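Local coordinates for malate dehydrogenase (Picrophilus torridus, PDB 4BGV), which probably catalyses the reversible, NAD-dependent oxidation of malate to oxaloacetate in the tricarboxylic acid cycle, at residues Ile134-Gly139 with Ile314-Phe319; Asn270-Gly275 with Ser307-Ser312. All blocks are in the same frame, centred on the assembly; numbering follows the deposited sequence.

Interaction 1. Residues Ile134-Gly139 with Ile314-Phe319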
loop_
_atom_site.group_PDB
_atom_site.type_symbol
_atom_site.label_atom_id
_atom_site.label_comp_id
_atom_site.label_asym_id
_atom_site.label_seq_id
_atom_site.Cartn_x
_atom_site.Cartn_y
_atom_site.Cartn_z
ATOM N N ILE A 134 -7.748 -11.602 31.871
ATOM C CA ILE A 134 -6.734 -12.359 31.131
ATOM C C ILE A 134 -5.436 -12.422 31.945
ATOM O O ILE A 134 -4.776 -13.466 32.011
ATOM C CB ILE A 134 -6.495 -11.766 29.722
ATOM C CG1 ILE A 134 -7.683 -12.074 28.794
ATOM C CG2 ILE A 134 -5.192 -12.302 29.097
ATOM C CD1 ILE A 134 -7.843 -13.574 28.412
ATOM N N TYR A 135 -5.100 -11.305 32.588
ATOM C CA TYR A 135 -3.927 -11.207 33.435
ATOM C C TYR A 135 -4.037 -12.176 34.616
ATOM O O TYR A 135 -3.126 -12.947 34.881
ATOM C CB TYR A 135 -3.775 -9.761 33.949
ATOM C CG TYR A 135 -2.711 -9.608 35.011
ATOM C CD1 TYR A 135 -1.424 -10.095 34.798
ATOM C CD2 TYR A 135 -2.985 -8.977 36.218
ATOM C CE1 TYR A 135 -0.438 -9.957 35.761
ATOM C CE2 TYR A 135 -1.997 -8.828 37.189
ATOM C CZ TYR A 135 -0.727 -9.328 36.949
ATOM O OH TYR A 135 0.269 -9.193 37.893
ATOM N N LYS A 136 -5.168 -12.149 35.308
ATOM C CA LYS A 136 -5.365 -13.039 36.455
ATOM C C LYS A 136 -5.317 -14.524 36.072
ATOM O O LYS A 136 -4.830 -15.354 36.842
ATOM C CB LYS A 136 -6.671 -12.703 37.181
ATOM C CG LYS A 136 -6.647 -11.344 37.873
ATOM C CD LYS A 136 -8.004 -11.035 38.499
ATOM C CE LYS A 136 -8.313 -11.965 39.668
ATOM N NZ LYS A 136 -7.635 -11.511 40.921
ATOM N N ALA A 137 -5.804 -14.856 34.881
ATOM C CA ALA A 137 -5.898 -16.257 34.468
ATOM C C ALA A 137 -4.597 -16.788 33.874
ATOM O O ALA A 137 -4.271 -17.958 34.052
ATOM C CB ALA A 137 -7.041 -16.443 33.466
ATOM N N SER A 138 -3.877 -15.939 33.146
ATOM C CA SER A 138 -2.726 -16.392 32.369
ATOM C C SER A 138 -1.397 -16.273 33.112
ATOM O O SER A 138 -0.469 -17.005 32.810
ATOM C CB SER A 138 -2.620 -15.633 31.043
ATOM O OG SER A 138 -2.216 -14.284 31.258
ATOM N N GLY A 139 -1.297 -15.328 34.046
ATOM C CA GLY A 139 -0.053 -15.093 34.771
ATOM C C GLY A 139 1.017 -14.390 33.941
ATOM O O GLY A 139 2.175 -14.257 34.353
ATOM N N ILE A 314 -15.467 -7.032 40.974
ATOM C CA ILE A 314 -16.347 -8.116 40.542
ATOM C C ILE A 314 -15.526 -9.258 39.932
ATOM O O ILE A 314 -15.786 -10.434 40.206
ATOM C CB ILE A 314 -17.421 -7.601 39.553
ATOM C CG1 ILE A 314 -18.398 -6.674 40.286
ATOM C CG2 ILE A 314 -18.169 -8.765 38.895
ATOM C CD1 ILE A 314 -19.380 -5.977 39.383
ATOM N N ALA A 315 -14.517 -8.906 39.134
ATOM C CA ALA A 315 -13.615 -9.907 38.563
ATOM C C ALA A 315 -12.833 -10.657 39.647
ATOM O O ALA A 315 -12.728 -11.890 39.605
ATOM C CB ALA A 315 -12.676 -9.271 37.561
ATOM N N ASP A 316 -12.297 -9.920 40.620
ATOM C CA ASP A 316 -11.646 -10.547 41.777
ATOM C C ASP A 316 -12.572 -11.559 42.458
ATOM O O ASP A 316 -12.175 -12.694 42.723
ATOM C CB ASP A 316 -11.220 -9.502 42.813
ATOM C CG ASP A 316 -10.109 -8.603 42.316
ATOM O OD1 ASP A 316 -9.407 -8.991 41.356
ATOM O OD2 ASP A 316 -9.938 -7.513 42.899
ATOM N N ASP A 317 -13.801 -11.135 42.738
ATOM C CA ASP A 317 -14.784 -11.986 43.397
ATOM C C ASP A 317 -15.079 -13.248 42.589
ATOM O O ASP A 317 -15.138 -14.344 43.149
ATOM C CB ASP A 317 -16.073 -11.203 43.668
ATOM C CG ASP A 317 -17.167 -12.067 44.255
ATOM O OD1 ASP A 317 -17.125 -12.351 45.475
ATOM O OD2 ASP A 317 -18.081 -12.453 43.495
ATOM N N TYR A 318 -15.259 -13.095 41.278
ATOM C CA TYR A 318 -15.456 -14.255 40.414
ATOM C C TYR A 318 -14.290 -15.234 40.528
ATOM O O TYR A 318 -14.502 -16.435 40.687
ATOM C CB TYR A 318 -15.643 -13.845 38.947
ATOM C CG TYR A 318 -15.893 -15.019 38.022
ATOM C CD1 TYR A 318 -17.177 -15.504 37.821
ATOM C CD2 TYR A 318 -14.843 -15.640 37.348
ATOM C CE1 TYR A 318 -17.412 -16.577 36.979
ATOM C CE2 TYR A 318 -15.065 -16.714 36.504
ATOM C CZ TYR A 318 -16.351 -17.177 36.320
ATOM O OH TYR A 318 -16.586 -18.241 35.483
ATOM N N PHE A 319 -13.066 -14.721 40.433
ATOM C CA PHE A 319 -11.881 -15.576 40.501
ATOM C C PHE A 319 -11.766 -16.253 41.867
ATOM O O PHE A 319 -11.397 -17.425 41.965
ATOM C CB PHE A 319 -10.605 -14.789 40.178
ATOM C CG PHE A 319 -10.263 -14.752 38.708
ATOM C CD1 PHE A 319 -10.916 -13.877 37.851
ATOM C CD2 PHE A 319 -9.283 -15.586 38.190
ATOM C CE1 PHE A 319 -10.604 -13.838 36.505
ATOM C CE2 PHE A 319 -8.959 -15.553 36.838
ATOM C CZ PHE A 319 -9.624 -14.677 35.993
HETATM O O HOH W 1 -9.068 -13.062 43.170
#

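Interaction 2. Residues Asn270-Gly275 with Ser307-Ser312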
loop_
_atom_site.group_PDB
_atom_site.type_symbol
_atom_site.label_atom_id
_atom_site.label_comp_id
_atom_site.label_asym_id
_atom_site.label_seq_id
_atom_site.Cartn_x
_atom_site.Cartn_y
_atom_site.Cartn_z
ATOM N N ASN A 270 -4.491 1.447 41.339
ATOM C CA ASN A 270 -3.317 0.603 41.486
ATOM C C ASN A 270 -3.623 -0.861 41.201
ATOM O O ASN A 270 -4.614 -1.412 41.692
ATOM C CB ASN A 270 -2.706 0.772 42.877
ATOM C CG ASN A 270 -1.377 0.062 43.015
ATOM O OD1 ASN A 270 -0.410 0.379 42.313
ATOM N ND2 ASN A 270 -1.316 -0.905 43.930
ATOM N N ASN A 271 -2.750 -1.472 40.412
ATOM C CA ASN A 271 -2.856 -2.878 40.040
ATOM C C ASN A 271 -4.156 -3.223 39.329
ATOM O O ASN A 271 -4.736 -4.275 39.581
ATOM C CB ASN A 271 -2.675 -3.773 41.253
ATOM C CG ASN A 271 -1.445 -3.426 42.034
ATOM O OD1 ASN A 271 -1.489 -3.285 43.260
ATOM N ND2 ASN A 271 -0.336 -3.251 41.331
ATOM N N LEU A 272 -4.603 -2.314 38.468
ATOM C CA LEU A 272 -5.776 -2.508 37.614
ATOM C C LEU A 272 -5.415 -2.065 36.203
ATOM O O LEU A 272 -4.421 -1.357 36.012
ATOM C CB LEU A 272 -6.947 -1.655 38.110
ATOM C CG LEU A 272 -7.507 -1.996 39.485
ATOM C CD1 LEU A 272 -8.752 -1.192 39.760
ATOM C CD2 LEU A 272 -7.789 -3.484 39.546
ATOM N N PHE A 273 -6.210 -2.491 35.219
ATOM C CA PHE A 273 -6.084 -1.999 33.840
ATOM C C PHE A 273 -7.053 -0.838 33.584
ATOM O O PHE A 273 -8.217 -0.907 33.967
ATOM C CB PHE A 273 -6.396 -3.111 32.839
ATOM C CG PHE A 273 -5.301 -4.130 32.680
ATOM C CD1 PHE A 273 -5.078 -5.085 33.659
ATOM C CD2 PHE A 273 -4.535 -4.170 31.515
ATOM C CE1 PHE A 273 -4.083 -6.053 33.504
ATOM C CE2 PHE A 273 -3.549 -5.136 31.346
ATOM C CZ PHE A 273 -3.315 -6.069 32.349
ATOM N N ILE A 274 -6.574 0.227 32.943
ATOM C CA ILE A 274 -7.453 1.320 32.539
ATOM C C ILE A 274 -6.846 2.023 31.314
ATOM O O ILE A 274 -5.640 1.938 31.085
ATOM C CB ILE A 274 -7.712 2.313 33.725
ATOM C CG1 ILE A 274 -8.926 3.211 33.450
ATOM C CG2 ILE A 274 -6.453 3.108 34.064
ATOM C CD1 ILE A 274 -9.495 3.868 34.734
ATOM N N GLY A 275 -7.676 2.700 30.522
ATOM C CA GLY A 275 -7.216 3.322 29.287
ATOM C C GLY A 275 -6.343 4.556 29.464
ATOM O O GLY A 275 -6.803 5.596 29.937
ATOM N N SER A 307 -15.728 3.283 38.176
ATOM C CA SER A 307 -16.356 2.244 37.369
ATOM C C SER A 307 -15.423 1.042 37.189
ATOM O O SER A 307 -15.832 -0.110 37.356
ATOM C CB SER A 307 -16.753 2.821 36.007
ATOM O OG SER A 307 -17.099 1.792 35.106
ATOM N N VAL A 308 -14.169 1.320 36.844
ATOM C CA VAL A 308 -13.161 0.271 36.688
ATOM C C VAL A 308 -12.878 -0.449 38.008
ATOM O O VAL A 308 -12.796 -1.679 38.045
ATOM C CB VAL A 308 -11.865 0.832 36.072
ATOM C CG1 VAL A 308 -10.779 -0.238 36.015
ATOM C CG2 VAL A 308 -12.159 1.360 34.677
ATOM N N LYS A 309 -12.756 0.310 39.095
ATOM C CA LYS A 309 -12.527 -0.287 40.403
ATOM C C LYS A 309 -13.660 -1.249 40.770
ATOM O O LYS A 309 -13.423 -2.331 41.309
ATOM C CB LYS A 309 -12.438 0.791 41.485
ATOM C CG LYS A 309 -11.129 1.568 41.560
ATOM C CD LYS A 309 -11.181 2.454 42.801
ATOM C CE LYS A 309 -9.907 3.236 43.040
ATOM N NZ LYS A 309 -10.057 4.055 44.282
ATOM N N LYS A 310 -14.888 -0.833 40.483
ATOM C CA LYS A 310 -16.073 -1.611 40.829
ATOM C C LYS A 310 -16.126 -2.913 40.027
ATOM O O LYS A 310 -16.360 -3.994 40.578
ATOM C CB LYS A 310 -17.330 -0.781 40.575
ATOM C CG LYS A 310 -18.622 -1.434 41.029
ATOM C CD LYS A 310 -19.418 -1.964 39.852
ATOM C CE LYS A 310 -19.845 -0.841 38.924
ATOM N NZ LYS A 310 -20.513 -1.381 37.708
ATOM N N ASN A 311 -15.931 -2.805 38.721
ATOM C CA ASN A 311 -15.964 -3.978 37.859
ATOM C C ASN A 311 -14.765 -4.905 38.064
ATOM O O ASN A 311 -14.879 -6.124 37.889
ATOM C CB ASN A 311 -16.072 -3.563 36.388
ATOM C CG ASN A 311 -17.453 -3.051 36.029
ATOM O OD1 ASN A 311 -18.438 -3.414 36.662
ATOM N ND2 ASN A 311 -17.530 -2.218 34.993
ATOM N N SER A 312 -13.617 -4.330 38.425
ATOM C CA SER A 312 -12.428 -5.133 38.680
ATOM C C SER A 312 -12.607 -5.938 39.967
ATOM O O SER A 312 -12.113 -7.064 40.086
ATOM C CB SER A 312 -11.174 -4.257 38.760
ATOM O OG SER A 312 -10.956 -3.549 37.544
HETATM O O HOH W 2 -8.980 -3.520 35.397
#

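Interaction 1. Residues Ile134-Gly139 with Ile314-Phe319
The ring of Phe319 carries the aliphatic chain of Lys136 over one of its faces, while Ala137 CB and the carbonyl oxygen Ala315 O lie at its edge, in the ring plane. Lys136 CB makes a CH-pi contact, 3.8 Å from the centroid of the Phe319 ring and 19° off its normal, a little toward the rim. Farther along the same chain, Lys136 CE sits over the root of the ring, 3.5 Å from Phe319 CG. At the ring's far end, Ala137 CB comes to 4.0 Å from Phe319 CE2. The lysine can lie along the face and still deliver its ammonium to the neighbouring helix because the chain bends late, at its last two torsions, chi3 and chi4.

There Lys136 NZ meets Asp316 OD1 at 3.1 Å, a salt bridge that is also a hydrogen bond. The ammonium approaches from above the carboxylate plane, 39° out of it, and the two side chains cross at about a right angle. Asp316 OD1 also hydrogen-bonds the hydroxyl of Tyr132, so helix 127-138 holds this oxygen from two of its residues. A water gives the lysine a second route across: it accepts from Lys136 NZ at 3.1 Å and donates to Asp316 O at 3.2 Å. Ala133 of helix 127-138 and Lys105 of helix 93-114 also touch the Phe319 side chain.

The two helical segments run nearly parallel, 25° apart, their axes coming no closer than 11.2 Å, a wide spacing bridged by the long side chains. This is plain helix-to-helix packing in the lactate/malate dehydrogenase fold, where a turn near the end of the long C-terminal helix 295-321 is laid against a helix of the Rossmann-type NAD-binding domain.

Interaction 2. Residues Asn270-Gly275 with Ser307-Ser312
Val308 divides its two methyls between Ile274 and the backbone of strand 272-281, in a helix-on-sheet packing within the alpha/beta C-terminal domain of the lactate/malate dehydrogenase family. Its CG2 meets Ile274 CD1 at 3.7 Å, the two side chains meeting at a slant, while Val308 CG1 rests 3.3 Å from Phe273 O. One helical turn beyond Val308, Ser312 receives Leu272: Leu272 CD2 packs on Ser312 CB at 3.6 Å, while Leu272 CD1 lies 3.9 Å from Lys309 CA. The isoleucine reaches the helix with CG1 anti to the backbone N (chi1 -163°), an extended course that also brings it against Trp301 and Val305 of the same helix.

In the next shell, the Phe273 ring meets Tyr258 and Ala131 instead of the helix segment, and backbone bonds to Ile259 and Ala257 seat the strand in its sheet. A water joins strand to helix, accepting from Phe273 N at 3.0 Å and donating to Ser312 OG at 2.9 Å; Ser312 OG in turn donates to Val308 O. With an alanine at this serine's position, the water would probably lose the acceptor that ties it to the helix, and Val308 O its second donor. Ser312 OG reaches Val308 O at 2.7 Å, on the opposite face of the carbonyl plane from Ser312 N.

Overall arrangement
From the N terminus, the chain lays down five strands of the parallel Rossmann-type sheet, ending with 119-122, and enters helix 127-138, whose last turn supplies one side of interaction 1. It then adds the last strand, 145-147, before the C-terminal domain, where strand 272-281 supplies the first side of interaction 2. Helix 295-321 answers both: residues 307-312 close the shorter loop on the strand, and residues 314-319 close the longer one, which encloses it. They touch where Tyr135 CB packs on Phe273 CE1 at 3.7 Å. This illustrates how one long helix can join two domains, here the antiparallel sheet of strands 251-259, 272-281 and 284-288 and the NAD-binding domain, by packing successive turns on different partners.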